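Side-chain contact in putative amidohydrolase (Unidentified, PDB 3FEQ), which is probably a zinc-dependent prolidase of the amidohydrolase superfamily, hydrolysing dipeptides that end in proline: residues Ile62-His67 / Ala357-Met362. Numbering follows the deposited sequence.
Sequences IDCHVH and AEIVNM. With ZN (zinc ion), chain U.
Ile62, on strand 56-66, and Cys64, at a corner of the chain, meet Ala357 and Ile359 at the end of helix 354-359, with no hydrogen bond across the contact. Ile62 reaches over with its terminal methyl: CD1 lies 3.8 Å from both CB and the backbone N of Ala357, the extended outer torsion (chi2 174°) carrying it to the helix. Beside this pair, the sulfur of Cys64 meets the methyl end of Ile359, SG to CD1 3.9 Å. The helix closes in a Schellman motif (Met362 N to Ala357 O, Asn361 N to Glu358 O) with Asn361, at positive phi, as its C-prime residue.

Asp63, between Ile62 and Cys64 in sequence, does not touch the helix segment. Its OD1 accepts the backbone N-H of His65 (N to OD1 3.1 Å, 168° at the hydrogen) in an Asx turn, on the anti side, 22° out of the carboxylate plane, while OD2 bonds to Ser322 and Gln332. His65, whose N-H closes the turn, and His67 bind zinc through NE2 at 2.5 and 2.2 Å; Asp323 completes the protein ligands of this site. Glu250 and the carbonyl of Gly109 hold the two ND1 atoms. This is the HxH motif of a TIM-barrel amidohydrolase: apolar residues pack against the helix, and the Asx turn probably helps fix the backbone of His65.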
ATOM      1  N   ILE C  62     -34.549  19.102  25.851  1.00 38.16           N
ATOM      2  CA  ILE C  62     -33.771  18.507  24.786  1.00 26.78           C
ATOM      3  C   ILE C  62     -32.955  19.583  24.095  1.00 30.50           C
ATOM      4  O   ILE C  62     -33.501  20.585  23.644  1.00 38.46           O
ATOM      5  CB  ILE C  62     -34.682  17.898  23.739  1.00 38.68           C
ATOM      6  CG1 ILE C  62     -35.755  17.037  24.406  1.00 30.57           C
ATOM      7  CG2 ILE C  62     -33.857  17.143  22.691  1.00 37.79           C
ATOM      8  CD1 ILE C  62     -36.795  16.514  23.453  1.00 17.94           C
ATOM      9  N   ASP C  63     -31.650  19.365  23.998  1.00 33.15           N
ATOM     10  CA  ASP C  63     -30.756  20.295  23.313  1.00 34.95           C
ATOM     11  C   ASP C  63     -30.326  19.734  21.966  1.00 40.93           C
ATOM     12  O   ASP C  63     -29.732  18.652  21.895  1.00 45.02           O
ATOM     13  CB  ASP C  63     -29.524  20.562  24.163  1.00 28.78           C
ATOM     14  CG  ASP C  63     -28.729  21.737  23.673  1.00 36.86           C
ATOM     15  OD1 ASP C  63     -28.674  21.965  22.439  1.00 47.48           O
ATOM     16  OD2 ASP C  63     -28.157  22.437  24.538  1.00 31.34           O
ATOM     17  N   CYS C  64     -30.590  20.487  20.903  1.00 25.69           N
ATOM     18  CA  CYS C  64     -30.505  19.936  19.568  1.00 31.62           C
ATOM     19  C   CYS C  64     -29.170  20.177  18.905  1.00 34.90           C
ATOM     20  O   CYS C  64     -28.984  19.792  17.751  1.00 41.15           O
ATOM     21  CB  CYS C  64     -31.593  20.526  18.676  1.00 43.55           C
ATOM     22  SG  CYS C  64     -33.238  20.110  19.179  1.00 37.68           S
ATOM     23  N   HIS C  65     -28.266  20.860  19.606  1.00 31.38           N
ATOM     24  CA  HIS C  65     -26.897  21.026  19.123  1.00 31.48           C
ATOM     25  C   HIS C  65     -25.898  21.135  20.280  1.00 34.77           C
ATOM     26  O   HIS C  65     -25.683  22.210  20.823  1.00 40.34           O
ATOM     27  CB  HIS C  65     -26.814  22.251  18.200  1.00 17.06           C
ATOM     28  CG  HIS C  65     -25.626  22.258  17.287  1.00 24.48           C
ATOM     29  ND1 HIS C  65     -25.732  22.101  15.922  1.00 37.69           N
ATOM     30  CD2 HIS C  65     -24.308  22.432  17.544  1.00 35.49           C
ATOM     31  CE1 HIS C  65     -24.526  22.171  15.379  1.00 50.43           C
ATOM     32  NE2 HIS C  65     -23.642  22.366  16.343  1.00 25.83           N
ATOM     33  N   VAL C  66     -25.293  20.014  20.660  1.00 38.48           N
ATOM     34  CA  VAL C  66     -24.145  20.028  21.579  1.00 37.46           C
ATOM     35  C   VAL C  66     -22.931  19.312  20.991  1.00 34.64           C
ATOM     36  O   VAL C  66     -23.065  18.510  20.069  1.00 35.07           O
ATOM     37  CB  VAL C  66     -24.475  19.351  22.917  1.00 25.79           C
ATOM     38  CG1 VAL C  66     -25.537  20.118  23.658  1.00 30.83           C
ATOM     39  CG2 VAL C  66     -24.905  17.940  22.688  1.00 25.13           C
ATOM     40  N   HIS C  67     -21.751  19.613  21.525  1.00 32.24           N
ATOM     41  CA  HIS C  67     -20.585  18.758  21.347  1.00 28.61           C
ATOM     42  C   HIS C  67     -20.131  18.320  22.725  1.00 31.56           C
ATOM     43  O   HIS C  67     -19.348  18.996  23.390  1.00 28.05           O
ATOM     44  CB  HIS C  67     -19.459  19.467  20.586  1.00 28.91           C
ATOM     45  CG  HIS C  67     -19.867  19.985  19.244  1.00 41.72           C
ATOM     46  ND1 HIS C  67     -19.720  19.255  18.085  1.00 43.99           N
ATOM     47  CD2 HIS C  67     -20.456  21.150  18.879  1.00 44.41           C
ATOM     48  CE1 HIS C  67     -20.201  19.944  17.066  1.00 38.97           C
ATOM     49  NE2 HIS C  67     -20.658  21.097  17.522  1.00 39.26           N
ATOM     50  N   ALA C 357     -38.402  17.595  20.210  1.00 35.47           N
ATOM     51  CA  ALA C 357     -38.741  16.174  20.133  1.00 30.25           C
ATOM     52  C   ALA C 357     -39.182  15.778  18.734  1.00 38.58           C
ATOM     53  O   ALA C 357     -38.953  14.650  18.302  1.00 48.96           O
ATOM     54  CB  ALA C 357     -39.781  15.818  21.134  1.00 31.48           C
ATOM     55  N   GLU C 358     -39.769  16.728  18.012  1.00 34.20           N
ATOM     56  CA  GLU C 358     -40.082  16.539  16.606  1.00 44.01           C
ATOM     57  C   GLU C 358     -38.815  16.446  15.765  1.00 41.49           C
ATOM     58  O   GLU C 358     -38.735  15.644  14.833  1.00 38.29           O
ATOM     59  CB  GLU C 358     -40.956  17.689  16.100  1.00 43.81           C
ATOM     60  CG  GLU C 358     -41.625  17.431  14.759  1.00 51.94           C
ATOM     61  CD  GLU C 358     -42.455  18.614  14.276  1.00 68.61           C
ATOM     62  OE1 GLU C 358     -42.918  19.422  15.118  1.00 79.82           O
ATOM     63  OE2 GLU C 358     -42.656  18.730  13.046  1.00 80.10           O
ATOM     64  N   ILE C 359     -37.847  17.304  16.072  1.00 39.59           N
ATOM     65  CA  ILE C 359     -36.565  17.291  15.391  1.00 31.91           C
ATOM     66  C   ILE C 359     -35.890  15.921  15.525  1.00 39.81           C
ATOM     67  O   ILE C 359     -35.524  15.308  14.512  1.00 38.89           O
ATOM     68  CB  ILE C 359     -35.655  18.392  15.929  1.00 36.86           C
ATOM     69  CG1 ILE C 359     -36.104  19.746  15.386  1.00 34.07           C
ATOM     70  CG2 ILE C 359     -34.182  18.114  15.597  1.00 35.44           C
ATOM     71  CD1 ILE C 359     -35.343  20.905  15.963  1.00 25.18           C
ATOM     72  N   VAL C 360     -35.810  15.406  16.754  1.00 26.41           N
ATOM     73  CA  VAL C 360     -35.255  14.082  16.971  1.00 29.75           C
ATOM     74  C   VAL C 360     -36.214  12.925  16.682  1.00 34.74           C
ATOM     75  O   VAL C 360     -35.909  11.791  17.069  1.00 32.78           O
ATOM     76  CB  VAL C 360     -34.603  13.914  18.379  1.00 34.31           C
ATOM     77  CG1 VAL C 360     -33.493  14.934  18.578  1.00 19.18           C
ATOM     78  CG2 VAL C 360     -35.638  14.021  19.492  1.00 33.67           C
ATOM     79  N   ASN C 361     -37.312  13.202  15.952  1.00 32.66           N
ATOM     80  CA  ASN C 361     -38.336  12.200  15.549  1.00 31.71           C
ATOM     81  C   ASN C 361     -38.974  11.442  16.701  1.00 36.41           C
ATOM     82  O   ASN C 361     -39.310  10.269  16.557  1.00 45.23           O
ATOM     83  CB  ASN C 361     -37.785  11.167  14.555  1.00 30.75           C
ATOM     84  CG  ASN C 361     -37.562  11.737  13.175  1.00 45.57           C
ATOM     85  OD1 ASN C 361     -38.505  12.163  12.514  1.00 52.93           O
ATOM     86  ND2 ASN C 361     -36.318  11.688  12.704  1.00 46.92           N
ATOM     87  N   MET C 362     -39.092  12.089  17.851  1.00 38.78           N
ATOM     88  CA  MET C 362     -39.640  11.431  19.024  1.00 42.56           C
ATOM     89  C   MET C 362     -40.943  12.106  19.430  1.00 43.29           C
ATOM     90  O   MET C 362     -41.243  12.223  20.623  1.00 43.92           O
ATOM     91  CB  MET C 362     -38.635  11.463  20.174  1.00 38.55           C
ATOM     92  CG  MET C 362     -37.484  10.480  20.044  1.00 39.76           C
ATOM     93  SD  MET C 362     -37.955   8.747  20.282  1.00 39.28           S
ATOM     94  CE  MET C 362     -36.828   8.217  21.572  1.00 43.37           C
TER
HETATM   95 ZN    ZN U 425     -21.152  22.498  15.850  0.50 42.80          ZN